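Local coordinates for o-succinylbenzoate synthase (Synechococcus elongatus, PDB 2OZT), which converts 2-succinyl-6-hydroxy-2,4-cyclohexadiene-1-carboxylate to 2-succinylbenzoate with the help of a divalent metal cation, a step in phylloquinone biosynthesis, at residues P144-L158 with R179-I192. Sequence-based numbering, arbitrary orientation.
Sequences PEEEQAILKALLAAL and RWFAWLDRHGNGKI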
ATOM      1  N   PRO A 144      11.192   4.217 -23.843  1.00 21.50           N
ATOM      2  CA  PRO A 144      10.047   5.114 -23.866  1.00 21.45           C
ATOM      3  C   PRO A 144       9.229   5.053 -25.134  1.00 22.23           C
ATOM      4  O   PRO A 144       8.011   5.091 -25.086  1.00 21.68           O
ATOM      5  CB  PRO A 144      10.676   6.514 -23.664  1.00 22.25           C
ATOM      6  CG  PRO A 144      11.905   6.257 -22.910  1.00 22.17           C
ATOM      7  CD  PRO A 144      12.412   4.904 -23.360  1.00 22.66           C
ATOM      8  N   GLU A 145       9.890   4.936 -26.284  1.00 22.01           N
ATOM      9  CA  GLU A 145       9.155   4.975 -27.524  1.00 23.67           C
ATOM     10  C   GLU A 145       8.307   3.726 -27.690  1.00 21.89           C
ATOM     11  O   GLU A 145       7.189   3.816 -28.189  1.00 22.70           O
ATOM     12  CB  GLU A 145      10.108   5.111 -28.709  1.00 24.37           C
ATOM     13  CG  GLU A 145      10.824   6.451 -28.780  1.00 29.51           C
ATOM     14  CD  GLU A 145      11.773   6.734 -27.606  1.00 34.67           C
ATOM     15  OE1 GLU A 145      12.438   5.791 -27.068  1.00 33.40           O
ATOM     16  OE2 GLU A 145      11.839   7.932 -27.220  1.00 38.11           O
ATOM     17  N   GLU A 146       8.828   2.589 -27.243  1.00 21.74           N
ATOM     18  CA  GLU A 146       8.074   1.333 -27.329  1.00 21.59           C
ATOM     19  C   GLU A 146       6.854   1.372 -26.396  1.00 20.73           C
ATOM     20  O   GLU A 146       5.750   0.995 -26.787  1.00 20.59           O
ATOM     21  CB  GLU A 146       8.945   0.155 -26.957  1.00 23.13           C
ATOM     22  CG  GLU A 146       9.964  -0.232 -28.030  1.00 26.54           C
ATOM     23  CD  GLU A 146      10.923  -1.261 -27.492  1.00 29.37           C
ATOM     24  OE1 GLU A 146      11.855  -0.888 -26.751  1.00 33.64           O
ATOM     25  OE2 GLU A 146      10.724  -2.458 -27.782  1.00 31.92           O
ATOM     26  N   GLU A 147       7.080   1.863 -25.183  1.00 19.07           N
ATOM     27  CA  GLU A 147       5.966   1.972 -24.227  1.00 17.54           C
ATOM     28  C   GLU A 147       4.930   2.987 -24.677  1.00 17.85           C
ATOM     29  O   GLU A 147       3.738   2.790 -24.477  1.00 16.95           O
ATOM     30  CB  GLU A 147       6.495   2.249 -22.806  1.00 17.56           C
ATOM     31  CG  GLU A 147       7.212   1.023 -22.267  1.00 16.94           C
ATOM     32  CD  GLU A 147       7.807   1.196 -20.871  1.00 15.28           C
ATOM     33  OE1 GLU A 147       7.902   2.366 -20.429  1.00 15.68           O
ATOM     34  OE2 GLU A 147       8.214   0.165 -20.289  1.00 17.74           O
ATOM     35  N   GLN A 148       5.362   4.082 -25.320  1.00 17.25           N
ATOM     36  CA  GLN A 148       4.430   5.061 -25.800  1.00 18.59           C
ATOM     37  C   GLN A 148       3.550   4.503 -26.924  1.00 18.45           C
ATOM     38  O   GLN A 148       2.383   4.801 -27.009  1.00 18.89           O
ATOM     39  CB  GLN A 148       5.161   6.351 -26.205  1.00 18.79           C
ATOM     40  CG  GLN A 148       5.571   7.140 -24.976  1.00 19.69           C
ATOM     41  CD  GLN A 148       6.730   8.105 -25.195  1.00 24.76           C
ATOM     42  OE1 GLN A 148       7.170   8.325 -26.318  1.00 24.90           O
ATOM     43  NE2 GLN A 148       7.222   8.695 -24.098  1.00 23.49           N
ATOM     44  N   ALA A 149       4.133   3.670 -27.779  1.00 19.99           N
ATOM     45  CA  ALA A 149       3.344   3.017 -28.826  1.00 19.50           C
ATOM     46  C   ALA A 149       2.312   2.047 -28.288  1.00 18.69           C
ATOM     47  O   ALA A 149       1.153   2.059 -28.725  1.00 19.41           O
ATOM     48  CB  ALA A 149       4.256   2.352 -29.844  1.00 20.53           C
ATOM     49  N   ILE A 150       2.712   1.286 -27.254  1.00 18.03           N
ATOM     50  CA  ILE A 150       1.769   0.386 -26.562  1.00 17.38           C
ATOM     51  C   ILE A 150       0.695   1.231 -25.883  1.00 16.26           C
ATOM     52  O   ILE A 150      -0.506   0.918 -25.945  1.00 16.36           O
ATOM     53  CB  ILE A 150       2.478  -0.497 -25.561  1.00 16.99           C
ATOM     54  CG1 ILE A 150       3.450  -1.443 -26.283  1.00 17.42           C
ATOM     55  CG2 ILE A 150       1.443  -1.307 -24.762  1.00 17.55           C
ATOM     56  CD1 ILE A 150       4.470  -2.041 -25.367  1.00 19.02           C
ATOM     57  N   LEU A 151       1.125   2.313 -25.236  1.00 16.09           N
ATOM     58  CA  LEU A 151       0.173   3.143 -24.509  1.00 15.31           C
ATOM     59  C   LEU A 151      -0.904   3.728 -25.431  1.00 16.25           C
ATOM     60  O   LEU A 151      -2.097   3.758 -25.107  1.00 16.75           O
ATOM     61  CB  LEU A 151       0.922   4.273 -23.774  1.00 15.57           C
ATOM     62  CG  LEU A 151       0.028   5.159 -22.900  1.00 16.48           C
ATOM     63  CD1 LEU A 151      -0.914   4.399 -21.918  1.00 16.07           C
ATOM     64  CD2 LEU A 151       0.878   6.107 -22.091  1.00 17.98           C
ATOM     65  N   LYS A 152      -0.467   4.191 -26.606  1.00 17.81           N
ATOM     66  CA  LYS A 152      -1.393   4.697 -27.603  1.00 19.23           C
ATOM     67  C   LYS A 152      -2.465   3.626 -27.956  1.00 17.95           C
ATOM     68  O   LYS A 152      -3.670   3.929 -28.010  1.00 19.28           O
ATOM     69  CB  LYS A 152      -0.607   5.171 -28.850  1.00 21.35           C
ATOM     70  CG  LYS A 152      -1.485   5.718 -29.952  1.00 25.41           C
ATOM     71  CD  LYS A 152      -0.595   6.443 -30.990  1.00 30.06           C
ATOM     72  CE  LYS A 152      -1.350   6.727 -32.284  1.00 34.71           C
ATOM     73  NZ  LYS A 152      -2.484   7.655 -32.062  1.00 38.61           N
ATOM     74  N   ALA A 153      -2.024   2.394 -28.172  1.00 18.63           N
ATOM     75  CA  ALA A 153      -2.940   1.290 -28.497  1.00 17.94           C
ATOM     76  C   ALA A 153      -3.843   0.944 -27.297  1.00 17.46           C
ATOM     77  O   ALA A 153      -5.038   0.657 -27.462  1.00 18.17           O
ATOM     78  CB  ALA A 153      -2.141   0.079 -28.923  1.00 17.88           C
ATOM     79  N   LEU A 154      -3.256   0.976 -26.093  1.00 16.55           N
ATOM     80  CA  LEU A 154      -4.011   0.635 -24.874  1.00 16.60           C
ATOM     81  C   LEU A 154      -5.096   1.647 -24.635  1.00 18.05           C
ATOM     82  O   LEU A 154      -6.248   1.283 -24.308  1.00 17.69           O
ATOM     83  CB  LEU A 154      -3.020   0.540 -23.711  1.00 16.38           C
ATOM     84  CG  LEU A 154      -3.634   0.244 -22.337  1.00 16.17           C
ATOM     85  CD1 LEU A 154      -4.375  -1.123 -22.309  1.00 17.31           C
ATOM     86  CD2 LEU A 154      -2.546   0.306 -21.266  1.00 16.90           C
ATOM     87  N   LEU A 155      -4.774   2.934 -24.805  1.00 16.28           N
ATOM     88  CA  LEU A 155      -5.785   3.952 -24.582  1.00 18.94           C
ATOM     89  C   LEU A 155      -6.906   3.879 -25.599  1.00 19.21           C
ATOM     90  O   LEU A 155      -8.062   4.130 -25.257  1.00 21.42           O
ATOM     91  CB  LEU A 155      -5.176   5.340 -24.602  1.00 19.39           C
ATOM     92  CG  LEU A 155      -4.240   5.704 -23.464  1.00 18.89           C
ATOM     93  CD1 LEU A 155      -3.575   7.023 -23.768  1.00 22.03           C
ATOM     94  CD2 LEU A 155      -5.047   5.766 -22.160  1.00 22.36           C
ATOM     95  N   ALA A 156      -6.559   3.537 -26.841  1.00 19.78           N
ATOM     96  CA  ALA A 156      -7.585   3.324 -27.870  1.00 20.74           C
ATOM     97  C   ALA A 156      -8.494   2.134 -27.605  1.00 20.42           C
ATOM     98  O   ALA A 156      -9.692   2.173 -27.932  1.00 22.64           O
ATOM     99  CB  ALA A 156      -6.916   3.193 -29.219  1.00 20.85           C
ATOM    100  N   ALA A 157      -7.938   1.071 -27.023  1.00 19.84           N
ATOM    101  CA  ALA A 157      -8.670  -0.166 -26.754  1.00 19.52           C
ATOM    102  C   ALA A 157      -9.533  -0.157 -25.476  1.00 18.40           C
ATOM    103  O   ALA A 157     -10.565  -0.802 -25.431  1.00 19.30           O
ATOM    104  CB  ALA A 157      -7.698  -1.301 -26.689  1.00 19.26           C
ATOM    105  N   LEU A 158      -9.090   0.547 -24.434  1.00 17.45           N
ATOM    106  CA  LEU A 158      -9.831   0.512 -23.158  1.00 16.56           C
ATOM    107  C   LEU A 158     -11.228   1.068 -23.337  1.00 15.99           C
ATOM    108  O   LEU A 158     -11.433   2.040 -24.059  1.00 17.63           O
ATOM    109  CB  LEU A 158      -9.084   1.301 -22.075  1.00 15.44           C
ATOM    110  CG  LEU A 158      -7.833   0.626 -21.506  1.00 15.69           C
ATOM    111  CD1 LEU A 158      -7.057   1.640 -20.665  1.00 17.12           C
ATOM    112  CD2 LEU A 158      -8.246  -0.525 -20.622  1.00 17.05           C
ATOM    113  N   ARG A 179      10.701  14.009 -20.846  1.00 19.01           N
ATOM    114  CA  ARG A 179      10.232  13.666 -22.205  1.00 19.97           C
ATOM    115  C   ARG A 179       8.875  12.941 -22.140  1.00 19.22           C
ATOM    116  O   ARG A 179       7.968  13.222 -22.929  1.00 19.20           O
ATOM    117  CB  ARG A 179      11.268  12.830 -22.938  1.00 21.21           C
ATOM    118  CG  ARG A 179      12.500  13.661 -23.350  1.00 24.92           C
ATOM    119  CD  ARG A 179      13.287  13.021 -24.519  1.00 28.33           C
ATOM    120  NE  ARG A 179      13.550  11.595 -24.270  1.00 32.14           N
ATOM    121  CZ  ARG A 179      14.473  11.132 -23.426  1.00 31.30           C
ATOM    122  NH1 ARG A 179      15.253  11.966 -22.751  1.00 30.79           N
ATOM    123  NH2 ARG A 179      14.618   9.817 -23.256  1.00 33.14           N
ATOM    124  N   TRP A 180       8.711  12.044 -21.149  1.00 17.92           N
ATOM    125  CA  TRP A 180       7.435  11.366 -20.945  1.00 17.70           C
ATOM    126  C   TRP A 180       6.293  12.308 -20.608  1.00 17.03           C
ATOM    127  O   TRP A 180       5.192  12.200 -21.157  1.00 17.49           O
ATOM    128  CB  TRP A 180       7.577  10.359 -19.808  1.00 16.08           C
ATOM    129  CG  TRP A 180       7.688   8.920 -20.245  1.00 16.25           C
ATOM    130  CD1 TRP A 180       8.801   8.144 -20.223  1.00 16.73           C
ATOM    131  CD2 TRP A 180       6.617   8.088 -20.690  1.00 15.81           C
ATOM    132  NE1 TRP A 180       8.492   6.851 -20.642  1.00 16.99           N
ATOM    133  CE2 TRP A 180       7.154   6.803 -20.929  1.00 16.01           C
ATOM    134  CE3 TRP A 180       5.250   8.299 -20.878  1.00 16.99           C
ATOM    135  CZ2 TRP A 180       6.345   5.718 -21.380  1.00 16.90           C
ATOM    136  CZ3 TRP A 180       4.466   7.240 -21.354  1.00 17.18           C
ATOM    137  CH2 TRP A 180       5.009   5.969 -21.555  1.00 17.83           C
ATOM    138  N   PHE A 181       6.549  13.278 -19.735  1.00 16.19           N
ATOM    139  CA  PHE A 181       5.487  14.202 -19.405  1.00 16.96           C
ATOM    140  C   PHE A 181       5.103  15.094 -20.578  1.00 17.23           C
ATOM    141  O   PHE A 181       3.949  15.451 -20.711  1.00 17.89           O
ATOM    142  CB  PHE A 181       5.809  14.997 -18.134  1.00 17.10           C
ATOM    143  CG  PHE A 181       5.626  14.169 -16.880  1.00 15.79           C
ATOM    144  CD1 PHE A 181       4.351  13.764 -16.511  1.00 14.97           C
ATOM    145  CD2 PHE A 181       6.707  13.793 -16.107  1.00 15.84           C
ATOM    146  CE1 PHE A 181       4.166  12.962 -15.378  1.00 16.22           C
ATOM    147  CE2 PHE A 181       6.534  13.004 -14.985  1.00 15.90           C
ATOM    148  CZ  PHE A 181       5.263  12.577 -14.633  1.00 15.82           C
ATOM    149  N   ALA A 182       6.080  15.395 -21.423  1.00 18.98           N
ATOM    150  CA  ALA A 182       5.803  16.226 -22.631  1.00 21.25           C
ATOM    151  C   ALA A 182       4.964  15.394 -23.602  1.00 22.52           C
ATOM    152  O   ALA A 182       3.978  15.899 -24.173  1.00 24.32           O
ATOM    153  CB  ALA A 182       7.078  16.682 -23.264  1.00 22.16           C
ATOM    154  N   TRP A 183       5.308  14.113 -23.763  1.00 22.22           N
ATOM    155  CA  TRP A 183       4.505  13.206 -24.593  1.00 23.04           C
ATOM    156  C   TRP A 183       3.086  13.086 -24.066  1.00 23.45           C
ATOM    157  O   TRP A 183       2.108  13.115 -24.828  1.00 23.80           O
ATOM    158  CB  TRP A 183       5.131  11.812 -24.647  1.00 23.79           C
ATOM    159  CG  TRP A 183       4.468  10.882 -25.651  1.00 24.65           C
ATOM    160  CD1 TRP A 183       4.864  10.674 -26.938  1.00 27.12           C
ATOM    161  CD2 TRP A 183       3.342  10.026 -25.433  1.00 25.82           C
ATOM    162  NE1 TRP A 183       4.057   9.737 -27.538  1.00 27.22           N
ATOM    163  CE2 TRP A 183       3.101   9.333 -26.646  1.00 25.64           C
ATOM    164  CE3 TRP A 183       2.508   9.776 -24.342  1.00 23.79           C
ATOM    165  CZ2 TRP A 183       2.056   8.428 -26.800  1.00 26.87           C
ATOM    166  CZ3 TRP A 183       1.459   8.851 -24.491  1.00 25.93           C
ATOM    167  CH2 TRP A 183       1.251   8.183 -25.713  1.00 25.71           C
ATOM    168  N   LEU A 184       2.950  12.958 -22.746  1.00 22.08           N
ATOM    169  CA  LEU A 184       1.624  12.789 -22.161  1.00 23.00           C
ATOM    170  C   LEU A 184       0.766  14.044 -22.335  1.00 24.67           C
ATOM    171  O   LEU A 184      -0.450  13.959 -22.498  1.00 24.14           O
ATOM    172  CB  LEU A 184       1.721  12.391 -20.676  1.00 22.31           C
ATOM    173  CG  LEU A 184       2.134  10.942 -20.413  1.00 20.40           C
ATOM    174  CD1 LEU A 184       2.573  10.770 -18.961  1.00 19.23           C
ATOM    175  CD2 LEU A 184       1.001   9.931 -20.709  1.00 21.94           C
ATOM    176  N   ASP A 185       1.405  15.202 -22.292  1.00 26.63           N
ATOM    177  CA  ASP A 185       0.685  16.447 -22.580  1.00 29.72           C
ATOM    178  C   ASP A 185       0.122  16.443 -24.007  1.00 30.59           C
ATOM    179  O   ASP A 185      -1.020  16.857 -24.232  1.00 31.71           O
ATOM    180  CB  ASP A 185       1.575  17.656 -22.345  1.00 30.09           C
ATOM    181  CG  ASP A 185       0.820  18.942 -22.489  1.00 32.97           C
ATOM    182  OD1 ASP A 185      -0.081  19.189 -21.656  1.00 34.33           O
ATOM    183  OD2 ASP A 185       1.104  19.676 -23.465  1.00 39.07           O
ATOM    184  N   ARG A 186       0.903  15.965 -24.967  1.00 32.38           N
ATOM    185  CA  ARG A 186       0.447  15.917 -26.357  1.00 34.24           C
ATOM    186  C   ARG A 186      -0.557  14.796 -26.664  1.00 34.93           C
ATOM    187  O   ARG A 186      -1.456  14.981 -27.499  1.00 36.30           O
ATOM    188  CB  ARG A 186       1.638  15.757 -27.309  1.00 34.59           C
ATOM    189  CG  ARG A 186       2.733  16.808 -27.166  1.00 37.40           C
ATOM    190  CD  ARG A 186       3.739  16.734 -28.312  1.00 40.30           C
ATOM    191  NE  ARG A 186       4.498  15.481 -28.324  1.00 41.64           N
ATOM    192  CZ  ARG A 186       5.682  15.314 -27.746  1.00 41.13           C
ATOM    193  NH1 ARG A 186       6.258  16.322 -27.101  1.00 40.12           N
ATOM    194  NH2 ARG A 186       6.287  14.139 -27.805  1.00 40.33           N
ATOM    195  N   HIS A 187      -0.385  13.636 -26.029  1.00 34.53           N
ATOM    196  CA  HIS A 187      -1.024  12.384 -26.468  1.00 34.60           C
ATOM    197  C   HIS A 187      -1.849  11.690 -25.389  1.00 35.11           C
ATOM    198  O   HIS A 187      -2.511  10.662 -25.634  1.00 36.42           O
ATOM    199  CB  HIS A 187       0.045  11.412 -26.963  1.00 33.87           C
ATOM    200  CG  HIS A 187       0.840  11.934 -28.116  1.00 35.16           C
ATOM    201  ND1 HIS A 187       0.283  12.156 -29.356  1.00 37.53           N
ATOM    202  CD2 HIS A 187       2.142  12.285 -28.218  1.00 35.92           C
ATOM    203  CE1 HIS A 187       1.207  12.632 -30.173  1.00 38.03           C
ATOM    204  NE2 HIS A 187       2.345  12.717 -29.509  1.00 37.13           N
ATOM    205  N   GLY A 188      -1.759  12.222 -24.184  1.00 35.29           N
ATOM    206  CA  GLY A 188      -2.535  11.735 -23.081  1.00 35.29           C
ATOM    207  C   GLY A 188      -4.008  12.049 -23.234  1.00 35.72           C
ATOM    208  O   GLY A 188      -4.464  12.661 -24.197  1.00 36.75           O
ATOM    209  N   ASN A 189      -4.744  11.678 -22.213  1.00 35.13           N
ATOM    210  CA  ASN A 189      -6.085  11.274 -22.405  1.00 34.58           C
ATOM    211  C   ASN A 189      -6.754  11.353 -21.042  1.00 33.28           C
ATOM    212  O   ASN A 189      -6.104  11.130 -20.030  1.00 32.24           O
ATOM    213  CB  ASN A 189      -5.974   9.822 -22.877  1.00 35.08           C
ATOM    214  CG  ASN A 189      -7.286   9.225 -23.247  1.00 35.75           C
ATOM    215  OD1 ASN A 189      -8.167   9.099 -22.410  1.00 38.90           O
ATOM    216  ND2 ASN A 189      -7.422   8.817 -24.514  1.00 36.04           N
ATOM    217  N   GLY A 190      -8.052  11.637 -21.028  1.00 31.82           N
ATOM    218  CA  GLY A 190      -8.818  11.670 -19.781  1.00 30.87           C
ATOM    219  C   GLY A 190      -8.767  10.364 -19.019  1.00 30.06           C
ATOM    220  O   GLY A 190      -9.104  10.328 -17.831  1.00 30.08           O
ATOM    221  N   LYS A 191      -8.332   9.297 -19.693  1.00 28.55           N
ATOM    222  CA  LYS A 191      -8.157   7.988 -19.048  1.00 27.03           C
ATOM    223  C   LYS A 191      -6.898   7.919 -18.164  1.00 25.86           C
ATOM    224  O   LYS A 191      -6.874   7.115 -17.243  1.00 26.09           O
ATOM    225  CB  LYS A 191      -8.163   6.827 -20.069  1.00 27.42           C
ATOM    226  CG  LYS A 191      -9.481   6.653 -20.863  1.00 28.89           C
ATOM    227  CD  LYS A 191      -9.390   5.503 -21.889  1.00 28.64           C
ATOM    228  CE  LYS A 191     -10.751   5.321 -22.638  1.00 31.81           C
ATOM    229  NZ  LYS A 191     -10.593   4.776 -24.041  1.00 34.79           N
ATOM    230  N   ILE A 192      -5.890   8.756 -18.409  1.00 24.17           N
ATOM    231  CA  ILE A 192      -4.659   8.787 -17.514  1.00 24.21           C
ATOM    232  C   ILE A 192      -4.856   9.457 -16.137  1.00 23.72           C
ATOM    233  O   ILE A 192      -5.010  10.667 -16.028  1.00 25.55           O
ATOM    234  CB  ILE A 192      -3.418   9.398 -18.228  1.00 24.99           C
ATOM    235  CG1 ILE A 192      -3.090   8.621 -19.519  1.00 26.93           C
ATOM    236  CG2 ILE A 192      -2.217   9.380 -17.337  1.00 26.60           C
ATOM    237  CD1 ILE A 192      -2.396   7.272 -19.312  1.00 23.25           C
TER
HETATM  238  O   HOH W   1      11.714   9.699 -25.402  1.00 37.61           O
HETATM  239  O   HOH W   2       9.873   4.327 -20.197  1.00 19.17           O
HETATM  240  O   HOH W   3      -2.021   9.896 -29.604  1.00 60.09           O
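Gln148 slots between the indoles of Trp180 and Trp183; its CG is shared, lying over a face of each ring in a CH-pi contact, and the amide is what differs. That amide lies stacked on Trp183, the two planes only 11° apart, with OE1 3.3 Å from Trp183 CD1, while CG is 3.7 Å from the centre of that residue's five-membered ring. Against Trp180 the amide stands nearly upright, and NE2 comes down over the ring face, 3.5 Å from Trp180 CD2. Trp183 reaches across because its CG is anti to the backbone N (chi1 -171°); His187 CB sits against the opposite face of its indole, toward the rim. An alanine in place of Trp183 would probably leave the Gln148 amide without the ring it stacks on, and so freer to turn about its side-chain bonds.

Apolar contacts surround Gln148 and the two indoles. Trp180 is a knob among Pro144, Glu147, Gln148 and Leu151, and Leu151 CD2 meets its edge 3.8 Å from Trp180 CZ3. Further along, Leu155 CD1 packs on Asn189 CB at 3.8 Å, and Leu151 CD1 meets Ile192 CD1 tip to tip.

The polar links lie mostly at the ends. The extended Lys191 chain delivers NZ to two carbonyls where helix 144-157 finishes, Leu155 O and Leu158 O, each 2.9 Å from NZ; the first bond is nearly straight on the carbonyl, the second arrives from above its plane. At the other end one water joins Glu147 OE1 to Trp180 NE1, while the Glu147 carboxylate also accepts from the backbone of Gly140, Val141 and Met142.

These are consecutive outer helices of the enolase-superfamily beta/alpha barrel, nearly parallel at 24°, and strand 163-167 runs between them in sequence. Leu151 and Ile192 both rest on Leu164 of that strand, and helix 120-129 flanks helix 144-157 through Leu154.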